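Side-chain contacts in 5'-nucleotidase SurE (Aquifex aeolicus, PDB 2WQK), which probably removes the phosphate from nucleoside 5'-monophosphates by hydrolysis, using one divalent metal cation per subunit: residues 31-36 and 78-83; 121-126 and 143-148. One frame throughout, in Å; residues are numbered along the deposited sequence.

Contact 1 (31-36 and 78-83); sequences VVVAPD and RVILEE
V31 and I80 meet where the end of helix 69-80 reaches the strand 29-35, and their methyls make the close part of the contact: CG1 of V31 lies 3.7 Å from CG2 of I80. The two side chains run at a slant to one another. In I80 the branch methyl CG2 is anti to the backbone N and beside the carbonyl carbon, while the ethyl branch leaves beside the N. One beta-branched residue can therefore serve two valines on the same face of the strand: CG2 turns to V31, and CG1 lies 4.2 Å from CG2 of V33. Valine suits both strand positions, being compact, apolar and at ease in an extended backbone.

The other two approaches are wider, and past the helix end the chain soon reaches solvent. L81 leaves the backbone pointing neither at the strand nor away from it, but its side chain is long enough to bring CD2 to 4.1 Å from CG2 of V31. At E82 the backbone turns to positive phi, and the exposed E82 and E83 belong to the solvent side. There R78 NH1 and E83 OE2, 3.5 Å apart, form a salt bridge within their own segment, and R78 also pairs through NE with E187 of the second subunit.

Around this patch M54 of strand 52-58 touches both V33 and I80, and Y62 of strand 61-64 packs on I80. Strand 29-35 itself is hydrogen-bonded between strands 3-7 and 61-64.

Contact 2 (121-126 and 143-148); sequences PSIAFS and VDIVKK
With chi1 at -64°, F125 has its ring carbon CG anti to the carbonyl carbon, and V146 places its CG2 the same way, beside its own backbone N; these settings bring ring and methyl together. They join the first strand and the helix of a beta-alpha-beta unit, strand 122-128, helix 135-152 and strand 158-165. The two short axes run nearly antiparallel, at 169°, and approach to 10.9 Å, a usual spacing for a helix on a sheet, filled here by apolar side chains from both sides.

I123 and F125, two apart on the strand, both point to the helix. I123 has its CD1 end extended (chi2 174°), and that methyl comes 4.3 Å from CG2 of I145 and 4.4 Å from CG2 of V146. A long aliphatic chain suits this place, reaching two helix residues at once. Its other branch serves F125, since I123 CG2 sits 3.5 Å above one ring face, toward the rim. The flat ring thus offers a face to I123 and an edge to the compact V146.

L24 of helix 15-24 also packs on V146, and L247 of the second subunit on I145. The F125 and V146 side chains cross at about a right angle, and the valine methyl CG2 lies near the ring plane, 3.9 Å from CZ.

Both contacts set a helix against the same mixed sheet through apolar side chains, but they use different strands and helices, and their centres are 18 Å apart. Contact 2 is the core one: all four touching residues are buried, an aromatic ring joins the aliphatic groups, and F125 lies about 7 Å from N94 of the metal site, side chain to side chain. Contact 1 is partly buried and lies away from that site. None of its touching side chains is aromatic, and two glutamates follow L81 just past its helix. Segments 78-83 and 143-148 both reach the second subunit, the former partly by a salt bridge from R78, outside the contact itself, the latter partly by apolar packing of I145.

Contact 1 (31-36 and 78-83)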
loop_
_atom_site.group_PDB
_atom_site.type_symbol
_atom_site.label_atom_id
_atom_site.label_comp_id
_atom_site.label_asym_id
_atom_site.label_seq_id
_atom_site.Cartn_x
_atom_site.Cartn_y
_atom_site.Cartn_z
ATOM N N VAL A 31 -14.211 11.620 23.456
ATOM C CA VAL A 31 -14.177 10.216 23.092
ATOM C C VAL A 31 -13.348 10.141 21.823
ATOM O O VAL A 31 -13.731 10.708 20.793
ATOM C CB VAL A 31 -15.594 9.634 22.869
ATOM C CG1 VAL A 31 -15.528 8.165 22.397
ATOM C CG2 VAL A 31 -16.433 9.766 24.190
ATOM N N VAL A 32 -12.214 9.468 21.928
ATOM C CA VAL A 32 -11.285 9.358 20.780
ATOM C C VAL A 32 -11.503 8.028 20.092
ATOM O O VAL A 32 -11.505 6.968 20.728
ATOM C CB VAL A 32 -9.817 9.404 21.209
ATOM C CG1 VAL A 32 -8.807 9.012 20.089
ATOM C CG2 VAL A 32 -9.497 10.781 21.752
ATOM N N VAL A 33 -11.617 8.094 18.764
ATOM C CA VAL A 33 -11.576 6.878 17.939
ATOM C C VAL A 33 -10.671 7.285 16.767
ATOM O O VAL A 33 -11.025 8.197 16.003
ATOM C CB VAL A 33 -12.981 6.448 17.433
ATOM C CG1 VAL A 33 -12.898 5.146 16.643
ATOM C CG2 VAL A 33 -13.942 6.300 18.632
ATOM N N ALA A 34 -9.515 6.644 16.668
ATOM C CA ALA A 34 -8.531 7.105 15.664
ATOM C C ALA A 34 -7.786 5.910 15.030
ATOM O O ALA A 34 -7.707 4.811 15.607
ATOM C CB ALA A 34 -7.542 8.067 16.313
ATOM N N PRO A 35 -7.243 6.126 13.826
ATOM C CA PRO A 35 -6.499 5.046 13.197
ATOM C C PRO A 35 -5.272 4.594 14.006
ATOM O O PRO A 35 -4.739 5.348 14.824
ATOM C CB PRO A 35 -6.049 5.656 11.845
ATOM C CG PRO A 35 -6.973 6.845 11.605
ATOM C CD PRO A 35 -7.278 7.361 13.023
ATOM N N ASP A 36 -4.808 3.376 13.751
ATOM C CA ASP A 36 -3.620 2.867 14.424
ATOM C C ASP A 36 -2.297 3.206 13.677
ATOM O O ASP A 36 -1.242 2.721 14.038
ATOM C CB ASP A 36 -3.716 1.357 14.605
ATOM C CG ASP A 36 -3.524 0.613 13.304
ATOM O OD1 ASP A 36 -3.962 1.164 12.270
ATOM O OD2 ASP A 36 -2.958 -0.510 13.342
ATOM N N ARG A 78 -21.820 4.900 15.884
ATOM C CA ARG A 78 -22.754 3.780 15.972
ATOM C C ARG A 78 -22.414 2.810 17.072
ATOM O O ARG A 78 -23.328 2.262 17.684
ATOM C CB ARG A 78 -22.873 3.045 14.631
ATOM C CG ARG A 78 -23.415 3.941 13.585
ATOM C CD ARG A 78 -23.926 3.228 12.318
ATOM N NE ARG A 78 -24.312 4.274 11.394
ATOM C CZ ARG A 78 -25.519 4.818 11.314
ATOM N NH1 ARG A 78 -26.518 4.389 12.086
ATOM N NH2 ARG A 78 -25.717 5.793 10.428
ATOM N N VAL A 79 -21.139 2.543 17.299
ATOM C CA VAL A 79 -20.738 1.508 18.290
ATOM C C VAL A 79 -20.420 2.179 19.624
ATOM O O VAL A 79 -21.091 1.906 20.643
ATOM C CB VAL A 79 -19.548 0.643 17.810
ATOM C CG1 VAL A 79 -19.195 -0.424 18.850
ATOM C CG2 VAL A 79 -19.830 0.012 16.398
ATOM N N ILE A 80 -19.447 3.084 19.650
ATOM C CA ILE A 80 -18.944 3.579 20.941
ATOM C C ILE A 80 -20.013 4.444 21.620
ATOM O O ILE A 80 -20.290 4.272 22.819
ATOM C CB ILE A 80 -17.623 4.339 20.771
ATOM C CG1 ILE A 80 -16.547 3.424 20.131
ATOM C CG2 ILE A 80 -17.150 4.876 22.115
ATOM C CD1 ILE A 80 -16.342 2.126 20.878
ATOM N N LEU A 81 -20.605 5.362 20.865
ATOM C CA LEU A 81 -21.653 6.248 21.381
ATOM C C LEU A 81 -23.071 5.707 21.278
ATOM O O LEU A 81 -24.032 6.414 21.613
ATOM C CB LEU A 81 -21.539 7.628 20.713
ATOM C CG LEU A 81 -20.209 8.355 20.904
ATOM C CD1 LEU A 81 -20.216 9.641 20.092
ATOM C CD2 LEU A 81 -19.914 8.582 22.412
ATOM N N GLU A 82 -23.206 4.485 20.763
ATOM C CA GLU A 82 -24.518 3.833 20.713
ATOM C C GLU A 82 -25.580 4.685 20.012
ATOM O O GLU A 82 -26.738 4.760 20.443
ATOM C CB GLU A 82 -24.967 3.457 22.150
ATOM C CG GLU A 82 -23.986 2.544 22.857
ATOM C CD GLU A 82 -24.430 2.117 24.266
ATOM O OE1 GLU A 82 -25.610 2.265 24.594
ATOM O OE2 GLU A 82 -23.590 1.619 25.032
ATOM N N GLU A 83 -25.179 5.358 18.924
ATOM C CA GLU A 83 -26.087 6.158 18.097
ATOM C C GLU A 83 -26.668 7.395 18.803
ATOM O O GLU A 83 -27.655 8.002 18.356
ATOM C CB GLU A 83 -27.193 5.279 17.490
ATOM C CG GLU A 83 -26.726 4.417 16.353
ATOM C CD GLU A 83 -27.888 3.662 15.736
ATOM O OE1 GLU A 83 -28.107 2.486 16.099
ATOM O OE2 GLU A 83 -28.606 4.280 14.939
#

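Contact 2 (121-126 and 143-148)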
loop_
_atom_site.group_PDB
_atom_site.type_symbol
_atom_site.label_atom_id
_atom_site.label_comp_id
_atom_site.label_asym_id
_atom_site.label_seq_id
_atom_site.Cartn_x
_atom_site.Cartn_y
_atom_site.Cartn_z
ATOM N N PRO A 121 -22.656 18.678 14.030
ATOM C CA PRO A 121 -21.783 19.812 13.721
ATOM C C PRO A 121 -20.322 19.352 13.848
ATOM O O PRO A 121 -19.969 18.591 14.786
ATOM C CB PRO A 121 -22.151 20.866 14.760
ATOM C CG PRO A 121 -23.505 20.411 15.277
ATOM C CD PRO A 121 -23.582 18.966 15.137
ATOM N N SER A 122 -19.470 19.827 12.924
ATOM C CA SER A 122 -18.134 19.247 12.805
ATOM C C SER A 122 -17.070 20.256 12.402
ATOM O O SER A 122 -17.359 21.202 11.684
ATOM C CB SER A 122 -18.108 18.043 11.871
ATOM O OG SER A 122 -19.095 17.069 12.177
ATOM N N ILE A 123 -15.843 20.015 12.865
ATOM C CA ILE A 123 -14.713 20.915 12.639
ATOM C C ILE A 123 -13.459 20.094 12.436
ATOM O O ILE A 123 -13.210 19.129 13.165
ATOM C CB ILE A 123 -14.453 21.833 13.881
ATOM C CG1 ILE A 123 -15.718 22.524 14.350
ATOM C CG2 ILE A 123 -13.375 22.804 13.573
ATOM C CD1 ILE A 123 -15.532 23.321 15.682
ATOM N N ALA A 124 -12.697 20.485 11.415
ATOM C CA ALA A 124 -11.351 19.932 11.127
ATOM C C ALA A 124 -10.312 20.976 11.592
ATOM O O ALA A 124 -10.516 22.168 11.324
ATOM C CB ALA A 124 -11.152 19.681 9.614
ATOM N N PHE A 125 -9.215 20.513 12.225
ATOM C CA PHE A 125 -8.136 21.401 12.646
ATOM C C PHE A 125 -6.834 20.856 12.071
ATOM O O PHE A 125 -6.519 19.667 12.236
ATOM C CB PHE A 125 -7.999 21.331 14.177
ATOM C CG PHE A 125 -9.210 21.847 14.941
ATOM C CD1 PHE A 125 -9.417 23.214 15.085
ATOM C CD2 PHE A 125 -10.088 20.984 15.577
ATOM C CE1 PHE A 125 -10.504 23.699 15.808
ATOM C CE2 PHE A 125 -11.171 21.482 16.311
ATOM C CZ PHE A 125 -11.365 22.811 16.418
ATOM N N SER A 126 -6.062 21.753 11.454
ATOM C CA SER A 126 -4.761 21.422 10.866
ATOM C C SER A 126 -3.744 22.497 11.237
ATOM O O SER A 126 -4.092 23.663 11.310
ATOM C CB SER A 126 -4.891 21.348 9.336
ATOM O OG SER A 126 -5.832 20.356 8.990
ATOM N N VAL A 143 -9.506 25.029 21.315
ATOM C CA VAL A 143 -10.478 24.994 22.390
ATOM C C VAL A 143 -11.270 26.318 22.458
ATOM O O VAL A 143 -12.458 26.305 22.688
ATOM C CB VAL A 143 -9.829 24.555 23.709
ATOM C CG1 VAL A 143 -10.821 24.625 24.861
ATOM C CG2 VAL A 143 -9.275 23.149 23.521
ATOM N N ASP A 144 -10.615 27.443 22.174
ATOM C CA ASP A 144 -11.316 28.732 22.111
ATOM C C ASP A 144 -12.446 28.662 21.078
ATOM O O ASP A 144 -13.551 29.110 21.324
ATOM C CB ASP A 144 -10.377 29.884 21.725
ATOM C CG ASP A 144 -9.417 30.309 22.863
ATOM O OD1 ASP A 144 -9.632 29.940 24.051
ATOM O OD2 ASP A 144 -8.416 30.969 22.523
ATOM N N ILE A 145 -12.138 28.083 19.922
ATOM C CA ILE A 145 -13.133 27.950 18.852
ATOM C C ILE A 145 -14.267 27.016 19.249
ATOM O O ILE A 145 -15.431 27.355 19.054
ATOM C CB ILE A 145 -12.420 27.530 17.522
ATOM C CG1 ILE A 145 -11.528 28.679 17.004
ATOM C CG2 ILE A 145 -13.440 27.042 16.500
ATOM C CD1 ILE A 145 -10.644 28.263 15.860
ATOM N N VAL A 146 -13.915 25.856 19.810
ATOM C CA VAL A 146 -14.938 24.896 20.242
ATOM C C VAL A 146 -15.881 25.549 21.264
ATOM O O VAL A 146 -17.116 25.410 21.183
ATOM C CB VAL A 146 -14.343 23.573 20.759
ATOM C CG1 VAL A 146 -15.434 22.695 21.343
ATOM C CG2 VAL A 146 -13.621 22.841 19.614
ATOM N N LYS A 147 -15.295 26.297 22.203
ATOM C CA LYS A 147 -16.144 26.952 23.207
ATOM C C LYS A 147 -17.179 27.882 22.578
ATOM O O LYS A 147 -18.382 27.813 22.881
ATOM C CB LYS A 147 -15.310 27.688 24.245
ATOM C CG LYS A 147 -16.153 28.134 25.414
ATOM C CD LYS A 147 -15.280 28.810 26.462
ATOM C CE LYS A 147 -16.181 29.264 27.633
ATOM N NZ LYS A 147 -15.398 29.921 28.732
ATOM N N LYS A 148 -16.736 28.676 21.613
ATOM C CA LYS A 148 -17.640 29.580 20.919
ATOM C C LYS A 148 -18.684 28.836 20.084
ATOM O O LYS A 148 -19.865 29.192 20.069
ATOM C CB LYS A 148 -16.855 30.572 20.046
ATOM C CG LYS A 148 -15.964 31.560 20.844
ATOM C CD LYS A 148 -15.304 32.565 19.896
ATOM C CE LYS A 148 -14.421 33.619 20.581
ATOM N NZ LYS A 148 -15.260 34.683 21.189
#